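Local coordinates for protein putative SnoaL-like polyketide cyclase (PDB 3LZA) that is of unproven function but, as a SnoaL-like member of the NTF2 clan, is a putative polyketide cyclase classed as a lyase, at residues L14-A19 against L113-N118. Residues are numbered along the deposited sequence; the frame is centred on the assembly and turned at random.
Sequences LGYIKA and LKFDPN
Where Tyr16 of helix 8-21 meets Leu113 in the C-terminal part of strand 102-115, the axes of segments 14-19 and 113-115 approach to 10.9 Å, with 120° between their N-to-C directions. This is the helix-on-sheet packing of the SnoaL-like, NTF2-type alpha+beta fold, in which the N-terminal helix lies across a curved mixed sheet; here the junction is buried and wholly apolar. Tyr16 does most of the work on the helix side. With CG anti to the backbone N (chi1 176°), its ring is carried off the helix toward the strand, and one side of it, CD1 and CE1, meets the forked end of Leu113. The two methyls share this side of the ring: Leu113 CD1 lies 3.6 Å from Tyr16 CD1, and Leu113 CD2 3.6 Å from Tyr16 CE1. The two side chains meet at a slant. Further out, the phenol oxygen is hydrogen-bonded to Gln125 on the adjacent strand 122-129 and to Tyr32, which satisfies this buried hydroxyl and limits how far the ring can shift. A leucine in place of Tyr16 would probably leave Gln125 and Tyr32 without their shared hydroxyl partner and strip Leu113 of much of its aromatic cover. Two residues on along the strand, Phe115 projects from the same side of the sheet as Leu113, and the edge of its ring reaches the base of the tyrosine side chain, CZ 4.2 Å from Tyr16 CB. Farther along the chain, Asp116 OD1 accepts from the backbone N of Asn118 (2.9 Å), an Asx turn. Ile17 completes the apolar patch beside Tyr16, its CG1 4.3 Å from Leu113 CD1.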
loop_
_atom_site.group_PDB
_atom_site.type_symbol
_atom_site.label_atom_id
_atom_site.label_comp_id
_atom_site.label_asym_id
_atom_site.label_seq_id
_atom_site.Cartn_x
_atom_site.Cartn_y
_atom_site.Cartn_z
ATOM N N LEU A 14 14.970 2.467 5.652
ATOM C CA LEU A 14 14.966 3.199 6.945
ATOM C C LEU A 14 15.882 4.425 6.938
ATOM O O LEU A 14 15.539 5.469 7.543
ATOM C CB LEU A 14 15.307 2.270 8.127
ATOM C CG LEU A 14 14.230 1.251 8.542
ATOM C CD1 LEU A 14 14.693 0.363 9.707
ATOM C CD2 LEU A 14 12.873 1.920 8.865
ATOM N N GLY A 15 16.991 4.298 6.215
ATOM C CA GLY A 15 17.970 5.396 6.052
ATOM C C GLY A 15 17.350 6.557 5.308
ATOM O O GLY A 15 17.576 7.728 5.637
ATOM N N TYR A 16 16.576 6.206 4.288
ATOM C CA TYR A 16 15.843 7.164 3.468
ATOM C C TYR A 16 14.775 7.859 4.270
ATOM O O TYR A 16 14.738 9.087 4.315
ATOM C CB TYR A 16 15.242 6.422 2.251
ATOM C CG TYR A 16 14.382 7.275 1.371
ATOM C CD1 TYR A 16 13.051 7.440 1.655
ATOM C CD2 TYR A 16 14.905 7.930 0.254
ATOM C CE1 TYR A 16 12.255 8.211 0.869
ATOM C CE2 TYR A 16 14.113 8.724 -0.551
ATOM C CZ TYR A 16 12.792 8.887 -0.244
ATOM O OH TYR A 16 11.948 9.661 -1.037
ATOM N N ILE A 17 13.967 7.083 5.005
ATOM C CA ILE A 17 12.918 7.656 5.866
ATOM C C ILE A 17 13.532 8.512 7.012
ATOM O O ILE A 17 13.001 9.522 7.409
ATOM C CB ILE A 17 12.005 6.529 6.430
ATOM C CG1 ILE A 17 11.168 5.911 5.290
ATOM C CG2 ILE A 17 11.151 7.010 7.592
ATOM C CD1 ILE A 17 10.209 6.848 4.639
ATOM N N LYS A 18 14.645 8.099 7.562
ATOM C CA LYS A 18 15.275 8.915 8.600
ATOM C C LYS A 18 15.648 10.311 8.054
ATOM O O LYS A 18 15.301 11.359 8.672
ATOM C CB LYS A 18 16.502 8.170 9.154
ATOM C CG LYS A 18 17.231 8.895 10.284
ATOM C CD LYS A 18 18.346 7.968 10.843
ATOM C CE LYS A 18 19.058 8.602 12.033
ATOM N NZ LYS A 18 19.435 9.982 11.788
ATOM N N ALA A 19 16.280 10.338 6.875
ATOM C CA ALA A 19 16.691 11.607 6.237
ATOM C C ALA A 19 15.455 12.457 5.896
ATOM O O ALA A 19 15.435 13.661 6.134
ATOM C CB ALA A 19 17.606 11.343 4.977
ATOM N N LEU A 113 8.861 2.078 -1.358
ATOM C CA LEU A 113 10.083 2.563 -1.912
ATOM C C LEU A 113 10.670 1.474 -2.799
ATOM O O LEU A 113 10.778 0.331 -2.393
ATOM C CB LEU A 113 11.051 2.988 -0.789
ATOM C CG LEU A 113 10.569 4.050 0.205
ATOM C CD1 LEU A 113 11.570 4.201 1.373
ATOM C CD2 LEU A 113 10.354 5.422 -0.459
ATOM N N LYS A 114 11.013 1.830 -4.029
ATOM C CA LYS A 114 11.692 0.934 -4.919
ATOM C C LYS A 114 13.035 1.528 -5.297
ATOM O O LYS A 114 13.090 2.569 -5.971
ATOM C CB LYS A 114 10.836 0.652 -6.166
ATOM C CG LYS A 114 11.548 -0.264 -7.182
ATOM C CD LYS A 114 10.638 -0.671 -8.313
ATOM C CE LYS A 114 10.219 0.493 -9.167
ATOM N NZ LYS A 114 9.510 0.006 -10.406
ATOM N N PHE A 115 14.108 0.855 -4.873
ATOM C CA PHE A 115 15.473 1.267 -5.155
ATOM C C PHE A 115 16.040 0.482 -6.319
ATOM O O PHE A 115 15.579 -0.619 -6.605
ATOM C CB PHE A 115 16.352 1.039 -3.917
ATOM C CG PHE A 115 15.902 1.814 -2.727
ATOM C CD1 PHE A 115 16.308 3.137 -2.543
ATOM C CD2 PHE A 115 15.037 1.246 -1.812
ATOM C CE1 PHE A 115 15.856 3.874 -1.456
ATOM C CE2 PHE A 115 14.581 1.986 -0.717
ATOM C CZ PHE A 115 14.992 3.294 -0.543
ATOM N N ASP A 116 16.983 1.083 -7.033
ATOM C CA ASP A 116 17.754 0.375 -8.027
ATOM C C ASP A 116 18.833 -0.379 -7.233
ATOM O O ASP A 116 19.631 0.256 -6.532
ATOM C CB ASP A 116 18.328 1.392 -9.035
ATOM C CG ASP A 116 19.306 0.775 -10.025
ATOM O OD1 ASP A 116 19.857 -0.307 -9.763
ATOM O OD2 ASP A 116 19.552 1.400 -11.082
ATOM N N PRO A 117 18.866 -1.723 -7.335
ATOM C CA PRO A 117 19.788 -2.433 -6.424
ATOM C C PRO A 117 21.256 -2.244 -6.764
ATOM O O PRO A 117 22.122 -2.541 -5.937
ATOM C CB PRO A 117 19.372 -3.913 -6.554
ATOM C CG PRO A 117 18.687 -4.032 -7.899
ATOM C CD PRO A 117 18.076 -2.646 -8.173
ATOM N N ASN A 118 21.548 -1.720 -7.951
ATOM C CA ASN A 118 22.928 -1.493 -8.316
ATOM C C ASN A 118 23.477 -0.106 -7.933
ATOM O O ASN A 118 24.669 0.035 -7.735
ATOM C CB ASN A 118 23.114 -1.784 -9.800
ATOM C CG ASN A 118 24.297 -2.699 -10.054
ATOM O OD1 ASN A 118 24.371 -3.801 -9.482
ATOM N ND2 ASN A 118 25.237 -2.252 -10.876
#